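Local coordinates for protein beta-1,4-mannanase (Caldicellulosiruptor saccharolyticus, PDB 1PMH) that binds mannohexaose, and so probably beta-1,4-mannan, through a family 27 carbohydrate-binding module, which is likely to hold the mannanase on its substrate, at residues L48-Q62 and Q161-L175. Numbering follows the deposited sequence.
With BMA (beta-D-mannopyranose), chain B; BMA (beta-D-mannopyranose), chain C; EDO (1,2-ethanediol), chain D.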
loop_
_atom_site.group_PDB
_atom_site.type_symbol
_atom_site.label_atom_id
_atom_site.label_comp_id
_atom_site.label_asym_id
_atom_site.label_seq_id
_atom_site.Cartn_x
_atom_site.Cartn_y
_atom_site.Cartn_z
ATOM N N LEU A 48 8.555 -1.385 -2.789
ATOM C CA LEU A 48 8.476 -0.128 -2.089
ATOM C C LEU A 48 8.617 -0.371 -0.618
ATOM O O LEU A 48 7.786 -1.033 -0.020
ATOM C CB LEU A 48 7.195 0.604 -2.446
ATOM C CG LEU A 48 7.115 2.074 -2.012
ATOM C CD1 LEU A 48 8.012 2.923 -2.887
ATOM C CD2 LEU A 48 5.688 2.547 -2.038
ATOM N N ARG A 49 9.630 0.232 0.002
ATOM C CA ARG A 49 9.865 0.123 1.428
ATOM C C ARG A 49 9.373 1.374 2.149
ATOM O O ARG A 49 9.830 2.498 1.836
ATOM C CB ARG A 49 11.368 -0.096 1.695
ATOM C CG ARG A 49 11.704 -0.199 3.177
ATOM C CD ARG A 49 13.160 -0.533 3.406
ATOM N NE ARG A 49 13.501 -0.376 4.817
ATOM C CZ ARG A 49 14.323 -1.116 5.508
ATOM N NH1 ARG A 49 15.027 -2.092 4.959
ATOM N NH2 ARG A 49 14.488 -0.791 6.776
ATOM N N LEU A 50 8.521 1.188 3.141
ATOM C CA LEU A 50 8.001 2.247 4.001
ATOM C C LEU A 50 8.574 1.999 5.382
ATOM O O LEU A 50 8.260 1.012 6.023
ATOM C CB LEU A 50 6.480 2.168 4.050
ATOM C CG LEU A 50 5.737 2.103 2.717
ATOM C CD1 LEU A 50 4.235 1.905 2.943
ATOM C CD2 LEU A 50 6.050 3.304 1.874
ATOM N N ASP A 51 9.458 2.866 5.829
ATOM C CA ASP A 51 9.950 2.770 7.224
ATOM C C ASP A 51 8.981 3.482 8.108
ATOM O O ASP A 51 8.770 4.676 7.921
ATOM C CB ASP A 51 11.352 3.370 7.306
ATOM C CG ASP A 51 12.337 2.550 6.520
ATOM O OD1 ASP A 51 12.477 1.354 6.878
ATOM O OD2 ASP A 51 12.963 3.023 5.564
ATOM N N VAL A 52 8.286 2.748 8.986
ATOM C CA VAL A 52 7.228 3.292 9.831
ATOM C C VAL A 52 7.664 3.230 11.297
ATOM O O VAL A 52 8.484 2.402 11.715
ATOM C CB VAL A 52 5.860 2.612 9.614
ATOM C CG1 VAL A 52 5.529 2.529 8.183
ATOM C CG2 VAL A 52 5.786 1.245 10.249
ATOM N N GLU A 53 7.039 4.114 12.061
ATOM C CA GLU A 53 7.098 4.104 13.503
ATOM C C GLU A 53 5.721 4.372 14.069
ATOM O O GLU A 53 5.123 5.394 13.758
ATOM C CB GLU A 53 8.083 5.153 14.027
ATOM C CG GLU A 53 9.486 5.111 13.441
ATOM C CD GLU A 53 10.411 6.139 14.051
ATOM O OE1 GLU A 53 10.067 6.719 15.100
ATOM O OE2 GLU A 53 11.512 6.323 13.489
ATOM N N PHE A 54 5.224 3.447 14.872
ATOM C CA PHE A 54 3.943 3.625 15.531
ATOM C C PHE A 54 4.174 3.845 17.018
ATOM O O PHE A 54 5.090 3.268 17.579
ATOM C CB PHE A 54 3.006 2.440 15.303
ATOM C CG PHE A 54 2.662 2.153 13.860
ATOM C CD1 PHE A 54 2.329 3.163 12.995
ATOM C CD2 PHE A 54 2.639 0.860 13.410
ATOM C CE1 PHE A 54 1.922 2.854 11.693
ATOM C CE2 PHE A 54 2.241 0.553 12.119
ATOM C CZ PHE A 54 1.908 1.561 11.271
ATOM N N ASN A 55 3.290 4.647 17.611
ATOM C CA ASN A 55 3.328 4.952 19.053
ATOM C C ASN A 55 2.226 4.174 19.776
ATOM O O ASN A 55 1.050 4.279 19.425
ATOM C CB ASN A 55 3.075 6.446 19.201
ATOM C CG ASN A 55 3.329 6.946 20.622
ATOM O OD1 ASN A 55 2.968 6.266 21.568
ATOM N ND2 ASN A 55 4.012 8.086 20.758
ATOM N N PRO A 56 2.607 3.375 20.772
ATOM C CA PRO A 56 1.605 2.484 21.375
ATOM C C PRO A 56 0.483 3.196 22.160
ATOM O O PRO A 56 -0.542 2.608 22.463
ATOM C CB PRO A 56 2.484 1.598 22.278
ATOM C CG PRO A 56 3.659 2.460 22.607
ATOM C CD PRO A 56 3.969 3.189 21.328
ATOM N N ASN A 57 0.691 4.459 22.484
ATOM C CA ASN A 57 -0.324 5.236 23.165
ATOM C C ASN A 57 -1.341 5.863 22.233
ATOM O O ASN A 57 -2.287 6.499 22.697
ATOM C CB ASN A 57 0.355 6.339 23.963
ATOM C CG ASN A 57 1.284 5.774 25.037
ATOM O OD1 ASN A 57 0.872 4.875 25.780
ATOM N ND2 ASN A 57 2.477 6.108 25.079
ATOM N N ASN A 58 -1.235 5.632 20.942
ATOM C CA ASN A 58 -2.124 6.201 19.958
ATOM C C ASN A 58 -2.945 5.105 19.297
ATOM O O ASN A 58 -2.332 4.239 18.678
ATOM C CB ASN A 58 -1.237 6.955 18.967
ATOM C CG ASN A 58 -2.042 7.801 17.969
ATOM O OD1 ASN A 58 -3.226 7.525 17.798
ATOM N ND2 ASN A 58 -1.425 8.719 17.386
ATOM N N GLY A 59 -4.288 5.173 19.416
ATOM C CA GLY A 59 -5.147 4.183 18.811
ATOM C C GLY A 59 -5.367 4.369 17.332
ATOM O O GLY A 59 -6.013 3.522 16.732
ATOM N N TRP A 60 -4.881 5.478 16.777
ATOM C CA TRP A 60 -5.005 5.721 15.326
ATOM C C TRP A 60 -3.836 6.605 14.872
ATOM O O TRP A 60 -3.994 7.800 14.627
ATOM C CB TRP A 60 -6.375 6.328 15.003
ATOM C CG TRP A 60 -6.646 6.242 13.542
ATOM C CD1 TRP A 60 -6.438 7.233 12.646
ATOM C CD2 TRP A 60 -7.090 5.115 12.799
ATOM N NE1 TRP A 60 -6.752 6.799 11.382
ATOM C CE2 TRP A 60 -7.146 5.495 11.443
ATOM C CE3 TRP A 60 -7.495 3.826 13.147
ATOM C CZ2 TRP A 60 -7.602 4.632 10.442
ATOM C CZ3 TRP A 60 -7.926 2.992 12.171
ATOM C CH2 TRP A 60 -7.964 3.384 10.837
ATOM N N ASP A 61 -2.665 5.992 14.695
ATOM C CA ASP A 61 -1.440 6.713 14.398
ATOM C C ASP A 61 -1.228 6.709 12.879
ATOM O O ASP A 61 -0.578 5.812 12.327
ATOM C CB ASP A 61 -0.284 6.043 15.142
ATOM C CG ASP A 61 0.973 6.852 15.166
ATOM O OD1 ASP A 61 1.102 7.893 14.485
ATOM O OD2 ASP A 61 1.926 6.469 15.897
ATOM N N GLN A 62 -1.839 7.680 12.216
ATOM C CA GLN A 62 -2.109 7.639 10.792
ATOM C C GLN A 62 -1.002 8.254 9.948
ATOM O O GLN A 62 -0.355 9.226 10.347
ATOM C CB GLN A 62 -3.419 8.421 10.540
ATOM C CG GLN A 62 -3.983 8.368 9.132
ATOM C CD GLN A 62 -5.223 9.204 8.984
ATOM O OE1 GLN A 62 -6.182 9.078 9.774
ATOM N NE2 GLN A 62 -5.266 10.058 7.983
ATOM N N GLN A 161 -3.449 4.429 3.176
ATOM C CA GLN A 161 -3.400 4.929 4.517
ATOM C C GLN A 161 -2.985 3.796 5.444
ATOM O O GLN A 161 -3.484 2.704 5.320
ATOM C CB GLN A 161 -4.742 5.497 4.932
ATOM C CG GLN A 161 -4.723 6.075 6.338
ATOM C CD GLN A 161 -6.059 6.707 6.657
ATOM O OE1 GLN A 161 -6.881 6.119 7.384
ATOM N NE2 GLN A 161 -6.305 7.878 6.128
ATOM N N PHE A 162 -2.081 4.096 6.383
ATOM C CA PHE A 162 -1.691 3.179 7.421
ATOM C C PHE A 162 -1.968 3.849 8.738
ATOM O O PHE A 162 -1.666 5.029 8.902
ATOM C CB PHE A 162 -0.201 2.854 7.311
ATOM C CG PHE A 162 0.160 2.134 6.074
ATOM C CD1 PHE A 162 0.446 2.810 4.901
ATOM C CD2 PHE A 162 0.220 0.736 6.065
ATOM C CE1 PHE A 162 0.730 2.105 3.739
ATOM C CE2 PHE A 162 0.494 0.066 4.868
ATOM C CZ PHE A 162 0.776 0.759 3.758
ATOM N N ALA A 163 -2.440 3.105 9.729
ATOM C CA ALA A 163 -2.653 3.701 11.050
ATOM C C ALA A 163 -2.338 2.692 12.123
ATOM O O ALA A 163 -2.965 1.644 12.228
ATOM C CB ALA A 163 -4.095 4.217 11.229
ATOM N N GLY A 164 -1.352 3.022 12.944
ATOM C CA GLY A 164 -1.073 2.175 14.102
ATOM C C GLY A 164 -2.243 2.210 15.087
ATOM O O GLY A 164 -2.769 3.253 15.410
ATOM N N GLN A 165 -2.613 1.050 15.580
ATOM C CA GLN A 165 -3.703 0.926 16.565
ATOM C C GLN A 165 -3.092 0.385 17.846
ATOM O O GLN A 165 -2.967 -0.802 18.083
ATOM C CB GLN A 165 -4.817 0.023 16.050
ATOM C CG GLN A 165 -5.564 0.561 14.837
ATOM C CD GLN A 165 -6.657 -0.336 14.374
ATOM O OE1 GLN A 165 -6.362 -1.280 13.621
ATOM N NE2 GLN A 165 -7.852 -0.118 14.807
ATOM N N ASN A 166 -2.613 1.332 18.652
ATOM C CA ASN A 166 -1.859 1.002 19.869
ATOM C C ASN A 166 -0.683 0.104 19.547
ATOM O O ASN A 166 -0.331 -0.760 20.330
ATOM C CB ASN A 166 -2.745 0.401 20.960
ATOM C CG ASN A 166 -3.970 1.245 21.207
ATOM O OD1 ASN A 166 -3.807 2.418 21.493
ATOM N ND2 ASN A 166 -5.147 0.737 20.899
ATOM N N SER A 167 -0.009 0.346 18.418
ATOM C CA SER A 167 1.164 -0.423 18.024
ATOM C C SER A 167 2.445 0.275 18.477
ATOM O O SER A 167 2.553 1.496 18.441
ATOM C CB SER A 167 1.200 -0.565 16.505
ATOM O OG SER A 167 2.361 -1.230 16.049
ATOM N N ASN A 168 3.460 -0.528 18.800
ATOM C CA ASN A 168 4.826 -0.049 18.978
ATOM C C ASN A 168 5.768 -0.530 17.889
ATOM O O ASN A 168 7.005 -0.458 18.047
ATOM C CB ASN A 168 5.386 -0.400 20.355
ATOM C CG ASN A 168 5.505 -1.872 20.602
ATOM O OD1 ASN A 168 5.131 -2.688 19.725
ATOM N ND2 ASN A 168 5.980 -2.312 21.691
ATOM N N TYR A 169 5.231 -0.999 16.766
ATOM C CA TYR A 169 6.101 -1.450 15.677
ATOM C C TYR A 169 6.909 -0.301 15.089
ATOM O O TYR A 169 6.351 0.731 14.767
ATOM C CB TYR A 169 5.218 -2.129 14.596
ATOM C CG TYR A 169 6.013 -2.688 13.432
ATOM C CD1 TYR A 169 6.813 -3.814 13.568
ATOM C CD2 TYR A 169 6.072 -2.020 12.226
ATOM C CE1 TYR A 169 7.556 -4.288 12.530
ATOM C CE2 TYR A 169 6.800 -2.521 11.153
ATOM C CZ TYR A 169 7.573 -3.632 11.323
ATOM O OH TYR A 169 8.364 -4.130 10.331
ATOM N N LYS A 170 8.207 -0.529 14.922
ATOM C CA LYS A 170 9.128 0.388 14.266
ATOM C C LYS A 170 9.927 -0.468 13.329
ATOM O O LYS A 170 10.767 -1.242 13.732
ATOM C CB LYS A 170 10.013 1.076 15.282
ATOM C CG LYS A 170 9.210 1.915 16.258
ATOM C CD LYS A 170 10.124 2.789 17.082
ATOM C CE LYS A 170 9.443 3.535 18.208
ATOM N NZ LYS A 170 10.079 4.875 18.485
ATOM N N GLY A 171 9.711 -0.347 12.050
ATOM C CA GLY A 171 10.338 -1.204 11.057
ATOM C C GLY A 171 9.692 -0.967 9.708
ATOM O O GLY A 171 8.823 -0.094 9.543
ATOM N N PRO A 172 10.137 -1.733 8.722
ATOM C CA PRO A 172 9.577 -1.581 7.384
ATOM C C PRO A 172 8.234 -2.260 7.186
ATOM O O PRO A 172 7.934 -3.289 7.803
ATOM C CB PRO A 172 10.646 -2.211 6.513
ATOM C CG PRO A 172 11.266 -3.263 7.359
ATOM C CD PRO A 172 11.280 -2.673 8.750
ATOM N N ILE A 173 7.457 -1.683 6.273
ATOM C CA ILE A 173 6.322 -2.328 5.637
ATOM C C ILE A 173 6.599 -2.157 4.147
ATOM O O ILE A 173 6.950 -1.062 3.707
ATOM C CB ILE A 173 4.998 -1.670 6.009
ATOM C CG1 ILE A 173 4.699 -1.818 7.498
ATOM C CG2 ILE A 173 3.842 -2.265 5.163
ATOM C CD1 ILE A 173 3.439 -1.150 8.013
ATOM N N TYR A 174 6.460 -3.228 3.374
ATOM C CA TYR A 174 6.718 -3.150 1.945
ATOM C C TYR A 174 5.413 -3.270 1.182
ATOM O O TYR A 174 4.510 -4.018 1.552
ATOM C CB TYR A 174 7.681 -4.231 1.461
ATOM C CG TYR A 174 8.995 -4.312 2.183
ATOM C CD1 TYR A 174 9.108 -4.940 3.415
ATOM C CD2 TYR A 174 10.172 -3.798 1.610
ATOM C CE1 TYR A 174 10.344 -5.042 4.075
ATOM C CE2 TYR A 174 11.386 -3.879 2.294
ATOM C CZ TYR A 174 11.479 -4.491 3.509
ATOM O OH TYR A 174 12.663 -4.623 4.191
ATOM N N LEU A 175 5.341 -2.562 0.080
ATOM C CA LEU A 175 4.286 -2.710 -0.901
ATOM C C LEU A 175 4.891 -3.164 -2.212
ATOM O O LEU A 175 5.981 -2.746 -2.605
ATOM C CB LEU A 175 3.532 -1.427 -1.155
ATOM C CG LEU A 175 2.645 -0.932 -0.074
ATOM C CD1 LEU A 175 2.076 0.431 -0.472
ATOM C CD2 LEU A 175 1.496 -1.896 0.194
HETATM C C1 BMA B . -11.597 4.672 13.292
HETATM C C2 BMA B . -12.475 4.352 12.105
HETATM C C3 BMA B . -11.779 4.861 10.851
HETATM C C4 BMA B . -11.285 6.262 11.039
HETATM C C5 BMA B . -10.444 6.438 12.312
HETATM C C6 BMA B . -9.982 7.845 12.589
HETATM O O2 BMA B . -13.706 5.036 12.243
HETATM O O3 BMA B . -12.585 4.693 9.689
HETATM O O4 BMA B . -10.464 6.508 9.922
HETATM O O5 BMA B . -11.213 6.005 13.424
HETATM O O6 BMA B . -11.070 8.742 12.601
HETATM C C1 BMA C . -10.571 7.792 9.379
HETATM C C2 BMA C . -9.370 8.067 8.527
HETATM C C3 BMA C . -9.555 9.449 7.908
HETATM C C4 BMA C . -10.917 9.520 7.197
HETATM C C5 BMA C . -12.040 9.050 8.097
HETATM C C6 BMA C . -13.335 8.983 7.304
HETATM O O2 BMA C . -9.280 7.095 7.510
HETATM O O3 BMA C . -8.429 9.726 7.066
HETATM O O4 BMA C . -11.242 10.862 6.958
HETATM O O5 BMA C . -11.766 7.774 8.609
HETATM O O6 BMA C . -14.367 8.755 8.198
HETATM C C1 EDO D . 5.602 8.773 14.532
HETATM O O1 EDO D . 5.262 10.067 14.103
HETATM C C2 EDO D . 4.276 8.060 14.464
HETATM O O2 EDO D . 4.304 7.379 15.684
HETATM O O HOH W 1 -0.073 3.033 17.174
HETATM O O HOH W 2 -8.311 2.111 16.826
#
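Trp-60 lies flat on Ala-163 at the sugar-binding face of a jellyroll beta-sandwich, where 48-62 and 161-175 each pass from one sheet to the other and pair antiparallel in both. Ala-163 CB sits 3.5 Å from the centroid of the indole six-membered ring, 19° off its normal, a CH-pi contact; mannose B C5 covers the opposite face. A chi1 of -165° puts CG opposite the backbone N and carries the indole back over strand 161-165, and NE1 donates to Gln-62 OE1, which lies in the ring plane, at 2.8 Å. Were Trp-60 replaced by an alanine, mannose B would probably lose its stacking platform and Gln-62 OE1 this donor. Next to it, Gln-161 takes mannose C with both ends of its amide: OE1 accepts from O2 at 2.6 Å, while NE2 donates to O3. Gln-62 NE2 adds only a weak bond to that O3. Asp-64 accepts from both glutamine NE2 atoms, one on each carboxylate oxygen, which helps to fix the amide orientations.

Behind this layer, Trp-60 and Asp-61 both face Gly-164 in a classic beta bulge. Gly-164 CA lies over the centre of the Phe-54 ring, 3.7 Å from its centroid. Val-52 CG2 covers the other face near the rim, and Ser-167 OG meets the ring edge at CD2. In the second sheet, Leu-48, Leu-50 and Val-52 pair with Leu-175, Ile-173 and Gly-171, and Leu-50 CD1 reaches across the sandwich to Phe-162 CE1 at 3.6 Å. On the outer side, Arg-49, also salt-bridged to Asp-38, turns one guanidinium face to Pro-172 CB, while its NE and NH2 both donate to Asp-51 OD1, each at 2.9 Å.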